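Local coordinates for twitching motility pilus retraction protein (Geobacter sulfurreducens PCA, PDB 5ZFQ) that probably drives retraction of type IV pili as a six-subunit ATPase motor that disassembles the pilus at its base, at residues 272-275 against 276-280; 348-351 against 352-356. One frame throughout, in Å; residues are numbered along the deposited sequence.

Contact 1. Residues 272-275 against 276-280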
loop_
_atom_site.group_PDB
_atom_site.type_symbol
_atom_site.label_atom_id
_atom_site.label_comp_id
_atom_site.label_asym_id
_atom_site.label_seq_id
_atom_site.Cartn_x
_atom_site.Cartn_y
_atom_site.Cartn_z
ATOM N N PRO A 272 -2.873 2.703 20.418
ATOM C CA PRO A 272 -2.634 3.092 21.814
ATOM C C PRO A 272 -3.646 4.091 22.380
ATOM O O PRO A 272 -4.006 3.973 23.552
ATOM C CB PRO A 272 -1.233 3.711 21.755
ATOM C CG PRO A 272 -0.544 2.901 20.707
ATOM C CD PRO A 272 -1.608 2.538 19.676
ATOM N N TYR A 273 -4.105 5.044 21.572
ATOM C CA TYR A 273 -5.037 6.066 22.068
ATOM C C TYR A 273 -6.439 5.492 22.380
ATOM O O TYR A 273 -7.187 6.035 23.201
ATOM C CB TYR A 273 -5.145 7.235 21.065
ATOM C CG TYR A 273 -5.653 6.895 19.661
ATOM C CD1 TYR A 273 -6.992 6.549 19.439
ATOM C CD2 TYR A 273 -4.799 6.956 18.552
ATOM C CE1 TYR A 273 -7.464 6.251 18.165
ATOM C CE2 TYR A 273 -5.259 6.669 17.261
ATOM C CZ TYR A 273 -6.597 6.320 17.070
ATOM O OH TYR A 273 -7.074 6.026 15.797
ATOM N N GLN A 274 -6.781 4.390 21.721
ATOM C CA GLN A 274 -8.104 3.805 21.842
ATOM C C GLN A 274 -8.168 2.717 22.926
ATOM O O GLN A 274 -9.241 2.322 23.371
ATOM C CB GLN A 274 -8.534 3.240 20.487
ATOM C CG GLN A 274 -9.988 2.806 20.428
ATOM C CD GLN A 274 -10.507 2.713 19.003
ATOM O OE1 GLN A 274 -9.762 2.958 18.039
ATOM N NE2 GLN A 274 -11.795 2.355 18.859
ATOM N N GLN A 275 -7.007 2.248 23.355
ATOM C CA GLN A 275 -6.921 1.155 24.327
ATOM C C GLN A 275 -7.593 1.456 25.689
ATOM O O GLN A 275 -8.256 0.567 26.248
ATOM C CB GLN A 275 -5.444 0.753 24.525
ATOM C CG GLN A 275 -4.832 0.125 23.278
ATOM C CD GLN A 275 -3.463 -0.471 23.517
ATOM O OE1 GLN A 275 -2.845 -0.266 24.566
ATOM N NE2 GLN A 275 -2.989 -1.234 22.545
ATOM N N PRO A 276 -7.424 2.685 26.234
ATOM C CA PRO A 276 -8.239 3.053 27.402
ATOM C C PRO A 276 -9.765 3.004 27.172
ATOM O O PRO A 276 -10.493 2.687 28.122
ATOM C CB PRO A 276 -7.781 4.486 27.698
ATOM C CG PRO A 276 -6.382 4.505 27.272
ATOM C CD PRO A 276 -6.350 3.675 26.016
ATOM N N GLN A 277 -10.246 3.303 25.963
ATOM C CA GLN A 277 -11.680 3.171 25.693
ATOM C C GLN A 277 -12.128 1.694 25.695
ATOM O O GLN A 277 -13.136 1.322 26.327
ATOM C CB GLN A 277 -12.072 3.792 24.352
ATOM C CG GLN A 277 -13.569 3.591 24.100
ATOM C CD GLN A 277 -14.031 3.909 22.696
ATOM O OE1 GLN A 277 -13.234 4.175 21.804
ATOM N NE2 GLN A 277 -15.341 3.884 22.497
ATOM N N VAL A 278 -11.373 0.869 24.970
ATOM C CA VAL A 278 -11.753 -0.507 24.712
ATOM C C VAL A 278 -11.747 -1.315 25.997
ATOM O O VAL A 278 -12.643 -2.131 26.231
ATOM C CB VAL A 278 -10.831 -1.131 23.656
ATOM C CG1 VAL A 278 -10.776 -2.653 23.789
ATOM C CG2 VAL A 278 -11.300 -0.708 22.263
ATOM N N ARG A 279 -10.759 -1.052 26.845
ATOM C CA ARG A 279 -10.730 -1.632 28.178
ATOM C C ARG A 279 -11.948 -1.225 29.027
ATOM O O ARG A 279 -12.493 -2.043 29.779
ATOM C CB ARG A 279 -9.445 -1.219 28.895
ATOM C CG ARG A 279 -8.187 -1.930 28.424
ATOM C CD ARG A 279 -7.087 -1.727 29.439
ATOM N NE ARG A 279 -6.843 -0.307 29.682
ATOM C CZ ARG A 279 -5.867 0.377 29.096
ATOM N NH1 ARG A 279 -5.052 -0.255 28.247
ATOM N NH2 ARG A 279 -5.703 1.672 29.356
ATOM N N ALA A 280 -12.354 0.042 28.916
ATOM C CA ALA A 280 -13.519 0.549 29.640
ATOM C C ALA A 280 -14.769 -0.148 29.141
ATOM O O ALA A 280 -15.620 -0.548 29.925
ATOM C CB ALA A 280 -13.643 2.063 29.485
#
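The backbone carbonyls of Gln-274 and Gln-275 reach forward along a continuous turn to the N-H groups of Val-278 and Arg-279, and so start helix 275-285. Val-278 N donates to Gln-274 O over 3.0 Å, while Gln-277 N makes a weak, bent bond to that same oxygen. Arg-279 N gives Gln-275 O a straight bond of 3.0 Å. Pro-276, just ahead of these donors, has no N-H to give, which costs nothing in the first turn of a helix.

The side chains of Gln-274 and Gln-277 run alongside each other in the same direction. Both have CG anti to the backbone N (chi1 -170° and 178°) and both are extended beyond it, and their amide planes lie 17° apart. Gln-274 NE2 stays 3.7 Å from Gln-277 OE1, and each amide is held by other partners: Gln-274 NE2 bonds to Glu-238, whereas Gln-277 uses its OE1 for Arg-265 and its NE2 for the carbonyl of His-255, both of the second subunit. Lower on the aliphatic stem, Gln-274 CG meets Val-278 CG2 at 4.2 Å. Arg-279 bends at chi3 and folds back, laying one guanidinium face over Gln-275 O, which sits 3.7 Å above the plane and over its centre. Arg-279 NH1 also has a long, weak ion pair with Asp-323.

Gln-275 and Val-278 rest on helix 259-268 of the same chain, and Gln-274 and Gln-277 meet the neighbouring copy. The arrangement is that of a helix's first turn, with proline near its start, placed at a subunit boundary of the hexamer.

Contact 2. Residues 348-351 against 352-356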
loop_
_atom_site.group_PDB
_atom_site.type_symbol
_atom_site.label_atom_id
_atom_site.label_comp_id
_atom_site.label_asym_id
_atom_site.label_seq_id
_atom_site.Cartn_x
_atom_site.Cartn_y
_atom_site.Cartn_z
ATOM N N LEU A 348 -7.286 -28.841 34.292
ATOM C CA LEU A 348 -6.319 -29.926 34.078
ATOM C C LEU A 348 -6.215 -30.818 35.324
ATOM O O LEU A 348 -6.215 -32.051 35.230
ATOM C CB LEU A 348 -4.937 -29.369 33.715
ATOM C CG LEU A 348 -4.755 -28.834 32.299
ATOM C CD1 LEU A 348 -3.437 -28.061 32.146
ATOM C CD2 LEU A 348 -4.821 -29.970 31.331
ATOM N N PHE A 349 -6.139 -30.173 36.487
ATOM C CA PHE A 349 -6.022 -30.874 37.757
ATOM C C PHE A 349 -7.225 -31.786 37.969
ATOM O O PHE A 349 -7.118 -32.864 38.558
ATOM C CB PHE A 349 -5.887 -29.862 38.905
ATOM C CG PHE A 349 -5.951 -30.477 40.269
ATOM C CD1 PHE A 349 -4.806 -31.002 40.863
ATOM C CD2 PHE A 349 -7.158 -30.530 40.969
ATOM C CE1 PHE A 349 -4.854 -31.574 42.135
ATOM C CE2 PHE A 349 -7.217 -31.102 42.234
ATOM C CZ PHE A 349 -6.056 -31.621 42.821
ATOM N N SER A 350 -8.372 -31.341 37.469
ATOM C CA SER A 350 -9.616 -32.065 37.627
ATOM C C SER A 350 -9.620 -33.283 36.700
ATOM O O SER A 350 -10.027 -34.385 37.091
ATOM C CB SER A 350 -10.800 -31.132 37.344
ATOM O OG SER A 350 -12.038 -31.780 37.563
ATOM N N LEU A 351 -9.153 -33.082 35.472
ATOM C CA LEU A 351 -9.062 -34.180 34.513
ATOM C C LEU A 351 -8.105 -35.273 34.994
ATOM O O LEU A 351 -8.345 -36.460 34.760
ATOM C CB LEU A 351 -8.636 -33.661 33.138
ATOM C CG LEU A 351 -9.760 -32.856 32.479
ATOM C CD1 LEU A 351 -9.293 -32.141 31.208
ATOM C CD2 LEU A 351 -10.965 -33.773 32.213
ATOM N N LEU A 352 -7.040 -34.870 35.680
ATOM C CA LEU A 352 -6.078 -35.816 36.236
ATOM C C LEU A 352 -6.650 -36.660 37.393
ATOM O O LEU A 352 -6.402 -37.866 37.448
ATOM C CB LEU A 352 -4.823 -35.070 36.695
ATOM C CG LEU A 352 -3.941 -34.613 35.536
ATOM C CD1 LEU A 352 -2.837 -33.680 36.028
ATOM C CD2 LEU A 352 -3.358 -35.832 34.809
ATOM N N GLN A 353 -7.403 -36.036 38.302
ATOM C CA GLN A 353 -8.054 -36.763 39.401
ATOM C C GLN A 353 -8.946 -37.876 38.879
ATOM O O GLN A 353 -8.967 -38.987 39.424
ATOM C CB GLN A 353 -8.899 -35.822 40.276
ATOM C CG GLN A 353 -8.122 -34.762 41.015
ATOM C CD GLN A 353 -6.839 -35.304 41.609
ATOM O OE1 GLN A 353 -6.838 -36.347 42.269
ATOM N NE2 GLN A 353 -5.731 -34.603 41.370
ATOM N N LYS A 354 -9.682 -37.545 37.823
ATOM C CA LYS A 354 -10.653 -38.437 37.216
ATOM C C LYS A 354 -9.980 -39.387 36.230
ATOM O O LYS A 354 -10.643 -40.242 35.637
ATOM C CB LYS A 354 -11.747 -37.623 36.506
ATOM C CG LYS A 354 -12.486 -36.620 37.390
ATOM C CD LYS A 354 -13.494 -35.848 36.550
ATOM C CE LYS A 354 -14.227 -34.768 37.337
ATOM N NZ LYS A 354 -14.955 -33.840 36.405
ATOM N N ARG A 355 -8.667 -39.216 36.061
ATOM C CA ARG A 355 -7.846 -40.014 35.143
ATOM C C ARG A 355 -8.341 -39.975 33.695
ATOM O O ARG A 355 -8.328 -40.991 32.993
ATOM C CB ARG A 355 -7.775 -41.470 35.610
ATOM C CG ARG A 355 -7.039 -41.699 36.927
ATOM C CD ARG A 355 -7.315 -43.092 37.412
ATOM N NE ARG A 355 -6.670 -43.386 38.685
ATOM C CZ ARG A 355 -7.155 -43.036 39.878
ATOM N NH1 ARG A 355 -8.291 -42.348 39.982
ATOM N NH2 ARG A 355 -6.492 -43.375 40.974
ATOM N N ARG A 356 -8.769 -38.800 33.252
ATOM C CA ARG A 356 -9.237 -38.617 31.883
ATOM C C ARG A 356 -8.082 -38.257 30.935
ATOM O O ARG A 356 -8.136 -38.568 29.747
ATOM C CB ARG A 356 -10.322 -37.541 31.837
ATOM C CG ARG A 356 -11.384 -37.650 32.944
ATOM C CD ARG A 356 -12.412 -38.762 32.689
ATOM N NE ARG A 356 -12.959 -38.750 31.323
ATOM C CZ ARG A 356 -13.747 -37.797 30.815
ATOM N NH1 ARG A 356 -14.100 -36.736 31.551
ATOM N NH2 ARG A 356 -14.178 -37.904 29.559
#
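Phe-349 and Gln-353, one helical turn apart, meet through a ring face and an amide. Gln-353 NE2 stands 3.2 Å above the ring plane, displaced toward the rim near CE1 and CZ, and the amide is inclined 39° to the ring. A bend at chi2 (-42°) turns the glutamine chain back over the phenyl group, while its CG passes 3.3 Å from Phe-349 O. On another side of the turn, Lys-354 runs extended beside Ser-350, its CE lying 3.7 Å from Ser-350 OG. Leu-351 CD2 touches Arg-356 CB at 3.8 Å, and the arginine then folds at chi2 and chi3, carrying its charged group off.

Beneath these contacts, Leu-352 N, Gln-353 N and Lys-354 N donate to Leu-348 O, Phe-349 O and Ser-350 O in regular helical fashion. The helix ends in a Schellman motif: Arg-355 takes positive phi (57°), its N bonds to Leu-352 O at 3.0 Å, and Arg-356 N reaches back to Leu-351 O at 2.8 Å. This reversal accounts for the contact between Leu-351 and Arg-356.

Farther out, the Phe-349 ring is wedged against Leu-372, Met-375 and Leu-376 of helix 369-377, and Gln-353 also touches Leu-376. Replacing Phe-349 with alanine would probably open a gap facing that helix and take away the face that the Gln-353 amide lies on, leaving it less restrained. Leu-348, Leu-351 and Leu-352 gather on Ile-357, just past the turn. Leu-351 also packs on Ala-306 of strand 303-310, and Arg-356 bonds through its backbone to Val-298.

The two contacts lie at opposite ends of different helices: contact 1 starts helix 275-285, whereas contact 2 finishes helix 344-353. Their centres lie 39 Å apart and their nearest atoms about 27 Å, so they do not meet. Each is partly buried, but in a different setting. In contact 1 the buried side chains are Gln-277 and Val-278, and the glutamine is satisfied by polar groups of another subunit. In contact 2 they are Leu-348 and Leu-351, packed within their own chain, where no other subunit reaches the segments; its exposed residues are Gln-353 and the basic run 354-356. The polar end of Gln-277 is thus spent across the subunit boundary, whereas contact 2 packs leucines and a phenylalanine within its own chain.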